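Local coordinates for protein RNA silencing suppressor p19 (Tomato bushy stunt virus, PDB 4J39) that probably suppresses RNA silencing as a homodimer that binds small interfering RNAs and selects them by the length of their duplex region, at residues A[16-19]-A[20-23]; A[67-70]-A[71-74]. One frame throughout, in Å; residues are numbered along the deposited sequence.

Contact 1: residues A[16-19]-A[20-23]. With SO4 (sulfate ion), chain D; nucleotides of chain B; nucleotides of chain C.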
# COMPACT_ATOMS: atom_id res chain seq x y z
N SER A 16 1.36 19.77 -19.00
CA SER A 16 0.30 20.71 -19.33
C SER A 16 -0.81 19.87 -19.94
O SER A 16 -0.67 18.75 -20.43
CB SER A 16 0.73 21.78 -20.32
OG SER A 16 1.05 21.16 -21.58
N TRP A 17 -1.99 20.46 -19.97
CA TRP A 17 -3.08 19.76 -20.67
C TRP A 17 -2.80 19.44 -22.14
O TRP A 17 -3.06 18.34 -22.60
CB TRP A 17 -4.33 20.65 -20.54
CG TRP A 17 -5.59 19.91 -21.05
CD1 TRP A 17 -5.80 18.56 -21.16
CD2 TRP A 17 -6.82 20.55 -21.47
NE1 TRP A 17 -7.09 18.32 -21.66
CE2 TRP A 17 -7.72 19.52 -21.84
CE3 TRP A 17 -7.21 21.89 -21.58
CZ2 TRP A 17 -9.03 19.78 -22.30
CZ3 TRP A 17 -8.55 22.17 -22.02
CH2 TRP A 17 -9.42 21.12 -22.39
N THR A 18 -2.17 20.36 -22.85
CA THR A 18 -1.75 20.09 -24.22
C THR A 18 -0.72 18.97 -24.34
O THR A 18 -0.85 18.08 -25.18
CB THR A 18 -1.23 21.34 -24.90
OG1 THR A 18 -2.27 22.36 -24.91
CG2 THR A 18 -0.63 21.03 -26.33
N GLU A 19 0.34 18.97 -23.51
CA GLU A 19 1.29 17.83 -23.61
C GLU A 19 0.63 16.48 -23.37
O GLU A 19 0.93 15.46 -23.97
CB GLU A 19 2.46 18.02 -22.60
CG GLU A 19 3.56 16.94 -22.80
CD GLU A 19 4.66 16.87 -21.69
OE1 GLU A 19 4.62 17.63 -20.71
OE2 GLU A 19 5.47 15.93 -21.76
N TRP A 20 -0.20 16.42 -22.35
CA TRP A 20 -0.98 15.21 -22.05
C TRP A 20 -1.85 14.71 -23.26
O TRP A 20 -1.80 13.56 -23.53
CB TRP A 20 -1.84 15.47 -20.80
CG TRP A 20 -2.58 14.26 -20.33
CD1 TRP A 20 -2.14 13.28 -19.49
CD2 TRP A 20 -3.93 13.90 -20.70
NE1 TRP A 20 -3.13 12.31 -19.30
CE2 TRP A 20 -4.24 12.69 -20.03
CE3 TRP A 20 -4.91 14.53 -21.48
CZ2 TRP A 20 -5.50 12.08 -20.12
CZ3 TRP A 20 -6.19 13.94 -21.56
CH2 TRP A 20 -6.46 12.71 -20.90
N ARG A 21 -2.54 15.62 -23.91
CA ARG A 21 -3.35 15.29 -25.11
C ARG A 21 -2.47 14.76 -26.20
O ARG A 21 -2.78 13.72 -26.81
CB ARG A 21 -4.13 16.53 -25.57
CG ARG A 21 -5.32 16.86 -24.64
CD ARG A 21 -6.18 18.08 -25.13
NE ARG A 21 -5.38 19.30 -25.25
CZ ARG A 21 -5.83 20.55 -25.32
NH1 ARG A 21 -7.15 20.84 -25.34
NH2 ARG A 21 -4.95 21.53 -25.44
N LEU A 22 -1.31 15.42 -26.44
CA LEU A 22 -0.41 14.96 -27.46
C LEU A 22 0.12 13.58 -27.16
O LEU A 22 0.18 12.73 -28.07
CB LEU A 22 0.80 15.93 -27.62
CG LEU A 22 0.50 17.25 -28.29
CD1 LEU A 22 1.72 18.16 -28.09
CD2 LEU A 22 0.14 16.92 -29.77
N HIS A 23 0.42 13.29 -25.88
CA HIS A 23 0.91 12.00 -25.53
C HIS A 23 -0.20 10.94 -25.76
O HIS A 23 0.08 9.83 -26.15
CB HIS A 23 1.35 11.93 -24.09
CG HIS A 23 1.79 10.58 -23.67
ND1 HIS A 23 1.00 9.74 -22.90
CD2 HIS A 23 2.87 9.85 -24.02
CE1 HIS A 23 1.67 8.63 -22.70
NE2 HIS A 23 2.80 8.67 -23.36
S SO4 D . 1.39 24.59 -22.84
O1 SO4 D . 0.20 24.87 -22.00
O2 SO4 D . 1.43 23.16 -23.12
O3 SO4 D . 1.42 25.31 -24.09
O4 SO4 D . 2.47 24.95 -21.93
P G B 19 -14.24 25.47 -20.90
OP1 G B 19 -14.71 26.65 -21.68
OP2 G B 19 -14.35 24.13 -21.51
O5' G B 19 -12.69 25.73 -20.55
C5' G B 19 -12.25 26.56 -19.48
C4' G B 19 -10.79 26.22 -19.27
O4' G B 19 -10.72 25.14 -18.29
C3' G B 19 -10.06 25.66 -20.50
O3' G B 19 -9.59 26.65 -21.40
C2' G B 19 -8.90 24.97 -19.82
O2' G B 19 -7.92 25.89 -19.47
C1' G B 19 -9.57 24.38 -18.57
N9 G B 19 -9.89 22.97 -18.81
C8 G B 19 -11.01 22.40 -19.37
N7 G B 19 -10.91 21.09 -19.49
C5 G B 19 -9.63 20.80 -18.96
C6 G B 19 -8.96 19.57 -18.78
O6 G B 19 -9.35 18.43 -19.07
N1 G B 19 -7.67 19.74 -18.22
C2 G B 19 -7.12 20.93 -17.83
N2 G B 19 -5.88 20.90 -17.30
N3 G B 19 -7.74 22.12 -17.98
C4 G B 19 -8.99 21.95 -18.55
OP3 C C 1 -2.44 10.24 -14.80
P C C 1 -1.94 10.53 -16.17
OP1 C C 1 -0.67 9.78 -16.36
OP2 C C 1 -3.06 10.38 -17.19
O5' C C 1 -1.46 12.05 -16.10
C5' C C 1 -2.35 13.03 -15.53
C4' C C 1 -1.84 14.46 -15.61
O4' C C 1 -2.01 15.04 -16.94
C3' C C 1 -2.61 15.37 -14.71
O3' C C 1 -2.14 15.24 -13.37
C2' C C 1 -2.37 16.74 -15.37
O2' C C 1 -1.05 17.29 -15.20
C1' C C 1 -2.58 16.34 -16.82
N1 C C 1 -4.07 16.27 -17.28
C2 C C 1 -4.76 17.44 -17.54
O2 C C 1 -4.18 18.50 -17.38
N3 C C 1 -6.08 17.38 -17.99
C4 C C 1 -6.67 16.19 -18.14
N4 C C 1 -7.95 16.16 -18.58
C5 C C 1 -5.97 14.97 -17.87
C6 C C 1 -4.69 15.07 -17.43
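Trp20 completes the first turn of helix 17-26, its amide N donating to Ser16 O; Ser16 is the N-cap, with OG accepting from Glu19 N and donating to a sulfate oxygen. The Trp20 indole packs beside that of Trp17, CE3 lying 4.1 Å from Trp17 CD1, near the plane of the Trp17 ring. One face and the NE1 edge meet the RNA: the cytosine of C1 of chain C covers the face, with C5 over the ring centre, and at the edge NE1 donates to the terminal phosphate oxygen OP2 of C1 at 2.9 Å. Trp17 meanwhile spreads one face over the guanine of G19 of chain B. Both indoles have CG anti to the backbone N (chi1 -172° and -174°), which sends them off the same side of the helix. This is the end-capping element of the p19 caliper: two tryptophans three residues apart, wide and flat enough to stack on a terminal base pair. Arg21 closes the other face of Trp17. Its CD sits over the five-membered ring, and a bend at chi3 (-59°) lays the guanidinium on the six-membered ring, CZ 4.1 Å from its centroid, in a cation-pi stack. NH2 donates a bent hydrogen bond to Thr18 OG1 at 2.9 Å, close to the guanidinium plane, which limits how the group can turn. Leu22 runs alongside Thr18, and His23 N bonds to Glu19 O.

Contact 2: residues A[67-70]-A[71-74]. With SO4 (sulfate ion), chain E.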
# COMPACT_ATOMS: atom_id res chain seq x y z
N SER A 67 13.48 10.64 -5.47
CA SER A 67 12.58 11.88 -5.27
C SER A 67 12.33 12.17 -3.80
O SER A 67 11.93 13.32 -3.42
CB SER A 67 11.28 11.71 -6.06
OG SER A 67 10.53 10.78 -5.45
N TRP A 68 12.56 11.22 -2.93
CA TRP A 68 12.52 11.36 -1.50
C TRP A 68 13.29 10.30 -0.80
O TRP A 68 13.49 9.22 -1.33
CB TRP A 68 11.04 11.45 -0.96
CG TRP A 68 10.21 10.21 -1.23
CD1 TRP A 68 9.41 10.00 -2.30
CD2 TRP A 68 10.20 9.05 -0.45
NE1 TRP A 68 8.84 8.73 -2.20
CE2 TRP A 68 9.33 8.10 -1.09
CE3 TRP A 68 10.76 8.69 0.76
CZ2 TRP A 68 9.08 6.82 -0.52
CZ3 TRP A 68 10.54 7.48 1.31
CH2 TRP A 68 9.69 6.54 0.67
N THR A 69 13.74 10.59 0.44
CA THR A 69 14.47 9.65 1.26
C THR A 69 13.86 9.63 2.65
O THR A 69 13.03 10.55 3.05
CB THR A 69 15.96 10.05 1.31
OG1 THR A 69 15.96 11.31 2.02
CG2 THR A 69 16.64 10.20 -0.03
N GLY A 70 14.22 8.70 3.49
CA GLY A 70 13.77 8.67 4.89
C GLY A 70 14.15 10.02 5.58
O GLY A 70 13.30 10.62 6.34
N ASP A 71 15.36 10.46 5.28
CA ASP A 71 15.81 11.75 5.86
C ASP A 71 15.00 12.96 5.37
O ASP A 71 14.59 13.84 6.19
CB ASP A 71 17.27 12.00 5.61
CG ASP A 71 18.21 11.07 6.45
OD1 ASP A 71 19.42 11.16 6.13
OD2 ASP A 71 17.77 10.36 7.37
N SER A 72 14.79 13.09 4.06
CA SER A 72 13.99 14.24 3.49
C SER A 72 12.59 14.15 4.03
O SER A 72 11.96 15.19 4.40
CB SER A 72 14.03 14.35 1.98
OG SER A 72 13.22 13.34 1.36
N VAL A 73 12.00 12.94 4.18
CA VAL A 73 10.67 12.84 4.70
C VAL A 73 10.63 13.23 6.21
O VAL A 73 9.70 13.97 6.69
CB VAL A 73 9.99 11.44 4.48
CG1 VAL A 73 8.82 11.20 5.43
CG2 VAL A 73 9.77 11.28 2.97
N ASN A 74 11.63 12.80 6.97
CA ASN A 74 11.63 13.14 8.38
C ASN A 74 11.84 14.67 8.60
O ASN A 74 11.28 15.25 9.52
CB ASN A 74 12.75 12.45 9.07
CG ASN A 74 12.59 12.51 10.53
OD1 ASN A 74 11.63 11.95 11.09
ND2 ASN A 74 13.46 13.29 11.18
S SO4 E . 14.62 5.24 2.43
O1 SO4 E . 15.72 4.26 2.48
O2 SO4 E . 13.66 4.86 3.54
O3 SO4 E . 15.30 6.55 2.43
O4 SO4 E . 13.94 5.26 1.15
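Trp68 and Thr69 meet Ser72 and Val73 at the start of helix 70-78, where Thr69 and Ser72 form a capping box. Trp68 reaches past the cap: its CE3 rests 3.5 Å from Val73 CG2, the two side chains lying side by side and pointing the same way. The large indole suits the core between sheet and helix, since it also packs edge-to-face with Trp41 of the sheet and touches Ala115 and Ile116 of helix 108-124. Beta-branched Val73 continues this apolar patch toward Trp41 and Cys112. Thr69 is the N-cap. With OG1 held between its own backbone N and carbonyl carbon (chi1 67°), the hydroxyl oxygen accepts from Ser72 N at 2.9 Å, giving an acceptor to a first-turn amide, which no helical carbonyl before it serves. Ser72 returns the bond, its OG accepting from Thr69 N at 2.9 Å and 175°; the same OG is hydrogen-bonded to Pro7 O, so a small hydroxyl here joins the cap to the N-terminal segment. Thr69 O then begins the regular helical pattern by accepting from Val73 N at 2.8 Å. Gly70, the first helical residue, gives its carbonyl O to Asn74 N. Its amide, directed out of the helix start, is matched by an anion, Gly70 N donating to O3 of a sulfate ion at 2.6 Å.

Overall arrangement
Contacts 1 and 2 follow one another along the chain and lie on opposite sides of its centre, with their own centres 30 Å apart and their nearest atoms about 17 Å apart. Both fall at the N-terminal start of a helix, and in each a sulfate, probably from the crystallisation liquor, binds near the cap. Their roles differ. Residues 16-23 sit at the surface, their centre about 21 Å from the chain centre, and meet the end of the RNA duplex directly. Residues 67-74 have their centre only about 11 Å from the chain centre, packed against strand 36-43 and helix 108-124, and their nearest atom is about 13 Å from the nucleic acid.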